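PDB 5EK8: lipoxygenase from Cyanothece sp., which probably inserts molecular oxygen into polyunsaturated fatty acids at a non-heme iron, acting as a 9R-lipoxygenase. Local coordinates for residues Asn574-Leu584 against Gln614-Lys625; Leu584-Arg592 against Ile604-Gln614. One frame throughout, in Å; residues are numbered along the deposited sequence.

Overall arrangement
Both contacts are built on helix 608-623, and their centres lie about 13 Å apart. They share L584 and Q614. Both are largely buried. Contact 1 is nearer the centre of the chain and reaches the iron site through N574. Contact 2 is farther out, away from the annotated sites, and is nested inside the chain loop that contact 1 closes. The chemistry differs accordingly. Contact 1 sets a short helix against the later part of the long helix, with side-chain amides, a phenylalanine ring and a weak salt bridge. Contact 2 joins loop to loop and to the helix start, mostly by bonds to backbone carbonyls. The two also touch through E580 O and N587 ND2.

Contact 1. Residues Asn574-Leu584 against Gln614-Lys625; sequences NDSQSDEGGEL and QVYIFSVLNGIK
Q614 NE2 donates to G581 O at 2.9 Å. The carbonyl lies slightly out of the Q614 amide plane. CG stands anti to the backbone N (chi1 173°) and the chain runs extended, which carries the amide across to G581. NE2 also donates to N587 O. A leucine here would probably leave both carbonyls without their shared donor. The other end of the contact lies at the iron site. N574, a residue of that site, gives one bond from ND2 to D575 OD1 at 3.0 Å and a weak one from ND2 to L621 O at 3.4 Å. These two bonds would limit rotation of its amide. D575 OD2 forms a weak salt bridge with K625 NZ at 3.3 Å, while R663 pairs with D575 OD1. N574 and R663 thus both meet OD1, and K625 adds a weak hold on OD2. With H359, H364, H570 and the C-terminal I668, N574 makes up the non-heme iron centre of the lipoxygenase catalytic domain.

Between these ends sits the F618 ring. G581 O meets its edge, 3.2 Å from F618 CD2, and Q577 O lies over one face. The Q577 side chain crosses F618 at about a right angle, with amide and ring planes 50° apart. Q577 OE1 comes 3.6 Å from L621 CB, but the stronger polar partner is E355, bonded to NE2. Farther out, L584 CD2 packs on V615 CG2 at 3.7 Å and also passes beside Q614 OE1.

Helices 577-581 and 614-623 run roughly antiparallel, at 152°, over these short segments, with axes 8.9 Å apart. The long helix 337-377 borders the pair: N574 and Q577 touch its iron ligand H359, and F618 touches E355. Helix 188-214 lies against Y616, S619 and V620.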
loop_
_atom_site.group_PDB
_atom_site.type_symbol
_atom_site.label_atom_id
_atom_site.label_comp_id
_atom_site.label_asym_id
_atom_site.label_seq_id
_atom_site.Cartn_x
_atom_site.Cartn_y
_atom_site.Cartn_z
ATOM N N ASN A 574 2.991 -7.950 4.622
ATOM C CA ASN A 574 2.272 -8.678 3.582
ATOM C C ASN A 574 2.730 -10.126 3.432
ATOM O O ASN A 574 1.909 -11.039 3.385
ATOM C CB ASN A 574 2.413 -7.952 2.245
ATOM C CG ASN A 574 1.613 -8.601 1.145
ATOM O OD1 ASN A 574 0.411 -8.359 1.015
ATOM N ND2 ASN A 574 2.273 -9.429 0.337
ATOM N N ASP A 575 4.039 -10.336 3.369
ATOM C CA ASP A 575 4.574 -11.673 3.133
ATOM C C ASP A 575 4.543 -12.535 4.391
ATOM O O ASP A 575 4.948 -13.698 4.361
ATOM C CB ASP A 575 6.004 -11.594 2.590
ATOM C CG ASP A 575 6.086 -10.891 1.235
ATOM O OD1 ASP A 575 5.025 -10.598 0.637
ATOM O OD2 ASP A 575 7.220 -10.639 0.767
ATOM N N SER A 576 4.056 -11.970 5.492
ATOM C CA SER A 576 3.929 -12.722 6.735
ATOM C C SER A 576 2.496 -13.185 6.946
ATOM O O SER A 576 2.174 -13.802 7.965
ATOM C CB SER A 576 4.378 -11.883 7.931
ATOM O OG SER A 576 5.745 -11.525 7.829
ATOM N N GLN A 577 1.637 -12.885 5.978
ATOM C CA GLN A 577 0.219 -13.204 6.100
ATOM C C GLN A 577 -0.026 -14.715 6.147
ATOM O O GLN A 577 -0.837 -15.192 6.940
ATOM C CB GLN A 577 -0.571 -12.566 4.953
ATOM C CG GLN A 577 -0.833 -11.079 5.134
ATOM C CD GLN A 577 -1.525 -10.453 3.937
ATOM O OE1 GLN A 577 -1.004 -10.479 2.821
ATOM N NE2 GLN A 577 -2.702 -9.882 4.163
ATOM N N SER A 578 0.678 -15.472 5.314
ATOM C CA SER A 578 0.546 -16.925 5.352
ATOM C C SER A 578 1.105 -17.502 6.640
ATOM O O SER A 578 0.505 -18.394 7.240
ATOM C CB SER A 578 1.245 -17.570 4.160
ATOM O OG SER A 578 0.292 -18.039 3.229
ATOM N N ASP A 579 2.252 -16.978 7.061
ATOM C CA ASP A 579 2.946 -17.489 8.237
ATOM C C ASP A 579 2.128 -17.324 9.507
ATOM O O ASP A 579 2.265 -18.102 10.449
ATOM C CB ASP A 579 4.295 -16.791 8.408
ATOM C CG ASP A 579 5.212 -16.996 7.224
ATOM O OD1 ASP A 579 4.887 -17.836 6.360
ATOM O OD2 ASP A 579 6.261 -16.324 7.159
ATOM N N GLU A 580 1.274 -16.309 9.533
ATOM C CA GLU A 580 0.491 -16.037 10.726
ATOM C C GLU A 580 -0.923 -16.589 10.614
ATOM O O GLU A 580 -1.485 -17.063 11.597
ATOM C CB GLU A 580 0.439 -14.533 11.007
ATOM C CG GLU A 580 0.739 -14.183 12.452
ATOM C CD GLU A 580 2.192 -14.442 12.825
ATOM O OE1 GLU A 580 3.089 -14.042 12.048
ATOM O OE2 GLU A 580 2.436 -15.048 13.893
ATOM N N GLY A 581 -1.498 -16.534 9.418
ATOM C CA GLY A 581 -2.906 -16.848 9.263
ATOM C C GLY A 581 -3.259 -17.905 8.239
ATOM O O GLY A 581 -4.433 -18.072 7.912
ATOM N N GLY A 582 -2.255 -18.618 7.737
ATOM C CA GLY A 582 -2.483 -19.675 6.765
ATOM C C GLY A 582 -3.158 -20.903 7.351
ATOM O O GLY A 582 -3.835 -21.645 6.641
ATOM N N GLU A 583 -2.979 -21.114 8.652
ATOM C CA GLU A 583 -3.563 -22.264 9.337
ATOM C C GLU A 583 -4.716 -21.855 10.255
ATOM O O GLU A 583 -4.517 -21.169 11.258
ATOM C CB GLU A 583 -2.494 -23.004 10.138
ATOM C CG GLU A 583 -3.033 -24.153 10.966
ATOM C CD GLU A 583 -1.962 -24.827 11.801
ATOM O OE1 GLU A 583 -0.998 -24.135 12.203
ATOM O OE2 GLU A 583 -2.081 -26.051 12.047
ATOM N N LEU A 584 -5.913 -22.310 9.898
ATOM C CA LEU A 584 -7.157 -21.926 10.561
ATOM C C LEU A 584 -7.192 -22.248 12.050
ATOM O O LEU A 584 -7.690 -21.455 12.854
ATOM C CB LEU A 584 -8.337 -22.606 9.867
ATOM C CG LEU A 584 -8.461 -22.302 8.373
ATOM C CD1 LEU A 584 -9.183 -23.425 7.640
ATOM C CD2 LEU A 584 -9.182 -20.978 8.171
ATOM N N GLN A 614 -10.478 -17.060 3.877
ATOM C CA GLN A 614 -9.302 -16.655 4.648
ATOM C C GLN A 614 -8.028 -17.218 4.034
ATOM O O GLN A 614 -7.135 -16.467 3.597
ATOM C CB GLN A 614 -9.419 -17.118 6.103
ATOM C CG GLN A 614 -8.156 -16.890 6.937
ATOM C CD GLN A 614 -8.267 -17.468 8.343
ATOM O OE1 GLN A 614 -9.366 -17.727 8.834
ATOM N NE2 GLN A 614 -7.126 -17.677 8.995
ATOM N N VAL A 615 -7.957 -18.548 3.987
ATOM C CA VAL A 615 -6.765 -19.212 3.467
ATOM C C VAL A 615 -6.488 -18.815 2.013
ATOM O O VAL A 615 -5.342 -18.548 1.632
ATOM C CB VAL A 615 -6.888 -20.739 3.570
ATOM C CG1 VAL A 615 -5.581 -21.405 3.149
ATOM C CG2 VAL A 615 -7.265 -21.134 4.992
ATOM N N TYR A 616 -7.549 -18.756 1.215
ATOM C CA TYR A 616 -7.440 -18.367 -0.186
ATOM C C TYR A 616 -6.777 -17.005 -0.350
ATOM O O TYR A 616 -5.771 -16.876 -1.049
ATOM C CB TYR A 616 -8.819 -18.352 -0.846
ATOM C CG TYR A 616 -8.826 -17.788 -2.247
ATOM C CD1 TYR A 616 -8.318 -18.516 -3.311
ATOM C CD2 TYR A 616 -9.352 -16.526 -2.507
ATOM C CE1 TYR A 616 -8.324 -18.002 -4.590
ATOM C CE2 TYR A 616 -9.368 -16.006 -3.786
ATOM C CZ TYR A 616 -8.849 -16.749 -4.823
ATOM O OH TYR A 616 -8.852 -16.246 -6.103
ATOM N N ILE A 617 -7.341 -15.995 0.306
ATOM C CA ILE A 617 -6.841 -14.636 0.184
ATOM C C ILE A 617 -5.410 -14.521 0.684
ATOM O O ILE A 617 -4.583 -13.886 0.032
ATOM C CB ILE A 617 -7.731 -13.628 0.946
ATOM C CG1 ILE A 617 -9.072 -13.465 0.236
ATOM C CG2 ILE A 617 -7.052 -12.268 1.038
ATOM C CD1 ILE A 617 -8.941 -12.922 -1.169
ATOM N N PHE A 618 -5.103 -15.127 1.829
ATOM C CA PHE A 618 -3.737 -15.018 2.346
ATOM C C PHE A 618 -2.730 -15.635 1.372
ATOM O O PHE A 618 -1.699 -15.022 1.041
ATOM C CB PHE A 618 -3.620 -15.678 3.718
ATOM C CG PHE A 618 -4.274 -14.904 4.815
ATOM C CD1 PHE A 618 -4.492 -13.542 4.684
ATOM C CD2 PHE A 618 -4.674 -15.531 5.978
ATOM C CE1 PHE A 618 -5.101 -12.821 5.693
ATOM C CE2 PHE A 618 -5.281 -14.814 6.996
ATOM C CZ PHE A 618 -5.496 -13.458 6.852
ATOM N N SER A 619 -3.054 -16.837 0.899
ATOM C CA SER A 619 -2.193 -17.578 -0.020
ATOM C C SER A 619 -1.999 -16.851 -1.349
ATOM O O SER A 619 -0.914 -16.883 -1.934
ATOM C CB SER A 619 -2.774 -18.966 -0.266
ATOM O OG SER A 619 -3.158 -19.564 0.960
ATOM N N VAL A 620 -3.056 -16.199 -1.821
ATOM C CA VAL A 620 -2.982 -15.401 -3.041
ATOM C C VAL A 620 -2.099 -14.174 -2.837
ATOM O O VAL A 620 -1.160 -13.938 -3.600
ATOM C CB VAL A 620 -4.384 -14.945 -3.510
ATOM C CG1 VAL A 620 -4.285 -13.711 -4.405
ATOM C CG2 VAL A 620 -5.105 -16.079 -4.225
ATOM N N LEU A 621 -2.402 -13.405 -1.794
ATOM C CA LEU A 621 -1.721 -12.142 -1.535
ATOM C C LEU A 621 -0.226 -12.317 -1.292
ATOM O O LEU A 621 0.571 -11.477 -1.712
ATOM C CB LEU A 621 -2.359 -11.425 -0.341
ATOM C CG LEU A 621 -3.744 -10.808 -0.558
ATOM C CD1 LEU A 621 -4.141 -9.939 0.634
ATOM C CD2 LEU A 621 -3.790 -10.010 -1.856
ATOM N N ASN A 622 0.171 -13.390 -0.616
ATOM C CA ASN A 622 1.600 -13.604 -0.423
ATOM C C ASN A 622 2.206 -14.441 -1.559
ATOM O O ASN A 622 3.426 -14.488 -1.719
ATOM C CB ASN A 622 1.869 -14.240 0.952
ATOM C CG ASN A 622 2.231 -15.723 0.868
ATOM O OD1 ASN A 622 1.516 -16.532 0.266
ATOM N ND2 ASN A 622 3.351 -16.084 1.488
ATOM N N GLY A 623 1.349 -15.082 -2.353
ATOM C CA GLY A 623 1.799 -15.920 -3.453
ATOM C C GLY A 623 2.214 -15.146 -4.694
ATOM O O GLY A 623 2.998 -15.635 -5.508
ATOM N N ILE A 624 1.674 -13.940 -4.844
ATOM C CA ILE A 624 2.048 -13.054 -5.943
ATOM C C ILE A 624 3.233 -12.189 -5.524
ATOM O O ILE A 624 3.099 -11.321 -4.657
ATOM C CB ILE A 624 0.872 -12.150 -6.369
ATOM C CG1 ILE A 624 -0.342 -12.994 -6.759
ATOM C CG2 ILE A 624 1.279 -11.252 -7.522
ATOM C CD1 ILE A 624 -1.625 -12.208 -6.847
ATOM N N LYS A 625 4.390 -12.419 -6.136
ATOM C CA LYS A 625 5.613 -11.771 -5.682
ATOM C C LYS A 625 6.441 -11.187 -6.823
ATOM O O LYS A 625 7.533 -11.667 -7.114
ATOM C CB LYS A 625 6.457 -12.766 -4.878
ATOM C CG LYS A 625 7.446 -12.118 -3.923
ATOM C CD LYS A 625 7.846 -13.078 -2.819
ATOM C CE LYS A 625 8.576 -12.355 -1.699
ATOM N NZ LYS A 625 8.733 -13.225 -0.501
#

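Contact 2. Residues Leu584-Arg592 against Ile604-Gln614; sequences LAYNSLALR and IAPDPIEATNQ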
loop_
_atom_site.group_PDB
_atom_site.type_symbol
_atom_site.label_atom_id
_atom_site.label_comp_id
_atom_site.label_asym_id
_atom_site.label_seq_id
_atom_site.Cartn_x
_atom_site.Cartn_y
_atom_site.Cartn_z
ATOM N N LEU A 584 -5.913 -22.310 9.898
ATOM C CA LEU A 584 -7.157 -21.926 10.561
ATOM C C LEU A 584 -7.192 -22.248 12.050
ATOM O O LEU A 584 -7.690 -21.455 12.854
ATOM C CB LEU A 584 -8.337 -22.606 9.867
ATOM C CG LEU A 584 -8.461 -22.302 8.373
ATOM C CD1 LEU A 584 -9.183 -23.425 7.640
ATOM C CD2 LEU A 584 -9.182 -20.978 8.171
ATOM N N ALA A 585 -6.665 -23.409 12.421
ATOM C CA ALA A 585 -6.687 -23.818 13.821
ATOM C C ALA A 585 -5.851 -22.879 14.695
ATOM O O ALA A 585 -6.087 -22.741 15.898
ATOM C CB ALA A 585 -6.194 -25.246 13.958
ATOM N N TYR A 586 -4.873 -22.235 14.070
ATOM C CA TYR A 586 -3.886 -21.439 14.784
ATOM C C TYR A 586 -4.261 -19.961 14.824
ATOM O O TYR A 586 -3.940 -19.249 15.782
ATOM C CB TYR A 586 -2.517 -21.625 14.132
ATOM C CG TYR A 586 -1.431 -20.728 14.671
ATOM C CD1 TYR A 586 -0.858 -20.963 15.914
ATOM C CD2 TYR A 586 -0.966 -19.650 13.931
ATOM C CE1 TYR A 586 0.142 -20.140 16.408
ATOM C CE2 TYR A 586 0.035 -18.826 14.411
ATOM C CZ TYR A 586 0.589 -19.077 15.648
ATOM O OH TYR A 586 1.580 -18.249 16.131
ATOM N N ASN A 587 -4.951 -19.507 13.786
ATOM C CA ASN A 587 -5.278 -18.097 13.678
ATOM C C ASN A 587 -6.408 -17.790 12.704
ATOM O O ASN A 587 -6.651 -18.534 11.759
ATOM C CB ASN A 587 -4.035 -17.312 13.271
ATOM C CG ASN A 587 -3.921 -15.993 14.006
ATOM O OD1 ASN A 587 -4.889 -15.528 14.606
ATOM N ND2 ASN A 587 -2.738 -15.383 13.966
ATOM N N SER A 588 -7.103 -16.688 12.963
ATOM C CA SER A 588 -8.130 -16.180 12.063
ATOM C C SER A 588 -8.375 -14.698 12.348
ATOM O O SER A 588 -7.798 -14.131 13.281
ATOM C CB SER A 588 -9.424 -16.980 12.203
ATOM O OG SER A 588 -9.823 -17.062 13.557
ATOM N N LEU A 589 -9.223 -14.068 11.544
ATOM C CA LEU A 589 -9.510 -12.651 11.728
ATOM C C LEU A 589 -10.569 -12.442 12.801
ATOM O O LEU A 589 -10.822 -11.308 13.218
ATOM C CB LEU A 589 -9.952 -12.019 10.407
ATOM C CG LEU A 589 -8.860 -11.939 9.338
ATOM C CD1 LEU A 589 -9.437 -11.511 7.994
ATOM C CD2 LEU A 589 -7.770 -10.980 9.772
ATOM N N ALA A 590 -11.167 -13.540 13.259
ATOM C CA ALA A 590 -12.182 -13.498 14.308
ATOM C C ALA A 590 -12.533 -14.892 14.817
ATOM O O ALA A 590 -12.160 -15.896 14.213
ATOM C CB ALA A 590 -13.440 -12.797 13.804
ATOM N N LEU A 591 -13.257 -14.940 15.933
ATOM C CA LEU A 591 -13.778 -16.194 16.471
ATOM C C LEU A 591 -15.275 -16.059 16.751
ATOM O O LEU A 591 -15.827 -14.956 16.699
ATOM C CB LEU A 591 -13.027 -16.592 17.743
ATOM C CG LEU A 591 -11.519 -16.850 17.616
ATOM C CD1 LEU A 591 -10.925 -17.264 18.952
ATOM C CD2 LEU A 591 -11.225 -17.901 16.562
ATOM N N ARG A 592 -15.934 -17.174 17.050
ATOM C CA ARG A 592 -17.386 -17.172 17.207
ATOM C C ARG A 592 -17.860 -17.935 18.443
ATOM O O ARG A 592 -17.101 -18.681 19.057
ATOM C CB ARG A 592 -18.055 -17.766 15.959
ATOM C CG ARG A 592 -17.683 -17.066 14.661
ATOM C CD ARG A 592 -18.498 -17.554 13.467
ATOM N NE ARG A 592 -18.203 -18.932 13.088
ATOM C CZ ARG A 592 -19.065 -19.937 13.217
ATOM N NH1 ARG A 592 -20.274 -19.708 13.712
ATOM N NH2 ARG A 592 -18.726 -21.166 12.845
ATOM N N ILE A 604 -16.426 -22.469 17.118
ATOM C CA ILE A 604 -15.539 -21.380 17.512
ATOM C C ILE A 604 -14.884 -20.743 16.289
ATOM O O ILE A 604 -14.870 -19.525 16.139
ATOM C CB ILE A 604 -14.438 -21.880 18.477
ATOM C CG1 ILE A 604 -15.055 -22.412 19.770
ATOM C CG2 ILE A 604 -13.438 -20.788 18.771
ATOM C CD1 ILE A 604 -16.204 -21.575 20.277
ATOM N N ALA A 605 -14.349 -21.589 15.417
ATOM C CA ALA A 605 -13.623 -21.151 14.229
ATOM C C ALA A 605 -14.546 -20.521 13.175
ATOM O O ALA A 605 -15.769 -20.623 13.283
ATOM C CB ALA A 605 -12.868 -22.337 13.644
ATOM N N PRO A 606 -13.961 -19.839 12.169
ATOM C CA PRO A 606 -14.741 -19.340 11.027
ATOM C C PRO A 606 -15.614 -20.419 10.383
ATOM O O PRO A 606 -15.210 -21.579 10.343
ATOM C CB PRO A 606 -13.661 -18.877 10.046
ATOM C CG PRO A 606 -12.516 -18.491 10.906
ATOM C CD PRO A 606 -12.561 -19.367 12.124
ATOM N N ASP A 607 -16.790 -20.051 9.884
ATOM C CA ASP A 607 -17.615 -21.009 9.162
ATOM C C ASP A 607 -16.880 -21.370 7.860
ATOM O O ASP A 607 -15.972 -20.639 7.454
ATOM C CB ASP A 607 -19.033 -20.448 8.922
ATOM C CG ASP A 607 -19.062 -19.218 8.020
ATOM O OD1 ASP A 607 -20.076 -18.483 8.073
ATOM O OD2 ASP A 607 -18.101 -18.981 7.258
ATOM N N PRO A 608 -17.248 -22.497 7.220
ATOM C CA PRO A 608 -16.521 -23.002 6.046
ATOM C C PRO A 608 -16.162 -21.946 4.994
ATOM O O PRO A 608 -15.012 -21.896 4.552
ATOM C CB PRO A 608 -17.495 -24.026 5.463
ATOM C CG PRO A 608 -18.188 -24.573 6.654
ATOM C CD PRO A 608 -18.316 -23.428 7.631
ATOM N N ILE A 609 -17.122 -21.105 4.619
ATOM C CA ILE A 609 -16.903 -20.138 3.548
ATOM C C ILE A 609 -15.933 -19.019 3.985
ATOM O O ILE A 609 -15.065 -18.576 3.207
ATOM C CB ILE A 609 -18.254 -19.568 3.059
ATOM C CG1 ILE A 609 -18.059 -18.638 1.866
ATOM C CG2 ILE A 609 -19.006 -18.904 4.184
ATOM C CD1 ILE A 609 -19.236 -18.662 0.905
ATOM N N GLU A 610 -16.035 -18.608 5.245
ATOM C CA GLU A 610 -15.087 -17.652 5.804
ATOM C C GLU A 610 -13.690 -18.254 5.897
ATOM O O GLU A 610 -12.694 -17.577 5.644
ATOM C CB GLU A 610 -15.532 -17.181 7.187
ATOM C CG GLU A 610 -16.641 -16.147 7.171
ATOM C CD GLU A 610 -16.889 -15.546 8.542
ATOM O OE1 GLU A 610 -17.466 -14.440 8.611
ATOM O OE2 GLU A 610 -16.506 -16.183 9.548
ATOM N N ALA A 611 -13.628 -19.531 6.266
ATOM C CA ALA A 611 -12.356 -20.232 6.423
ATOM C C ALA A 611 -11.616 -20.353 5.093
ATOM O O ALA A 611 -10.441 -19.955 4.954
ATOM C CB ALA A 611 -12.589 -21.606 7.020
ATOM N N THR A 612 -12.319 -20.903 4.111
ATOM C CA THR A 612 -11.726 -21.091 2.803
ATOM C C THR A 612 -11.333 -19.747 2.205
ATOM O O THR A 612 -10.267 -19.635 1.608
ATOM C CB THR A 612 -12.662 -21.852 1.835
ATOM O OG1 THR A 612 -12.018 -21.994 0.562
ATOM C CG2 THR A 612 -13.991 -21.141 1.656
ATOM N N ASN A 613 -12.162 -18.722 2.391
ATOM C CA ASN A 613 -11.805 -17.409 1.867
ATOM C C ASN A 613 -10.581 -16.825 2.571
ATOM O O ASN A 613 -9.744 -16.183 1.934
ATOM C CB ASN A 613 -12.990 -16.452 1.966
ATOM C CG ASN A 613 -13.988 -16.660 0.847
ATOM O OD1 ASN A 613 -13.858 -16.080 -0.233
ATOM N ND2 ASN A 613 -14.980 -17.508 1.090
ATOM N N GLN A 614 -10.478 -17.060 3.877
ATOM C CA GLN A 614 -9.302 -16.655 4.648
ATOM C C GLN A 614 -8.028 -17.218 4.034
ATOM O O GLN A 614 -7.135 -16.467 3.597
ATOM C CB GLN A 614 -9.419 -17.118 6.103
ATOM C CG GLN A 614 -8.156 -16.890 6.937
ATOM C CD GLN A 614 -8.267 -17.468 8.343
ATOM O OE1 GLN A 614 -9.366 -17.727 8.834
ATOM N NE2 GLN A 614 -7.126 -17.677 8.995
#
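The R592 guanidinium has D607 CB over one face, 4.0 Å from R592 NH2, and A605 O at its edge. R592 NE donates to A605 O at 3.0 Å, and NH2 adds a weak bond to the same oxygen. The carbonyl oxygen is tilted 27° from the guanidinium plane, so the grip is oblique. A bend at chi3 (-68°) brings the group to A605 O. The R592 backbone N donates to I604 O at 2.7 Å.

The Q614 amide is the second flat group. N587 O lies in its plane, 2.9 Å from Q614 NE2, although the donor stands above the plane of that carbonyl. S588 CB approaches OE1 from the same loop.

D607 is the N-cap of helix 608-623. D607 OD2 accepts from E610 N at 2.9 Å, a capping bond at the start of the helix. E610 OE1 bonds to H288.

Apolar contacts join the loop to the helix start. P606 CG rests on S588 CB at 3.7 Å, and L584 CD2 meets A611 CB at 3.7 Å. L221 of helix 221-227 touches L584 and A605, and I224 touches A611.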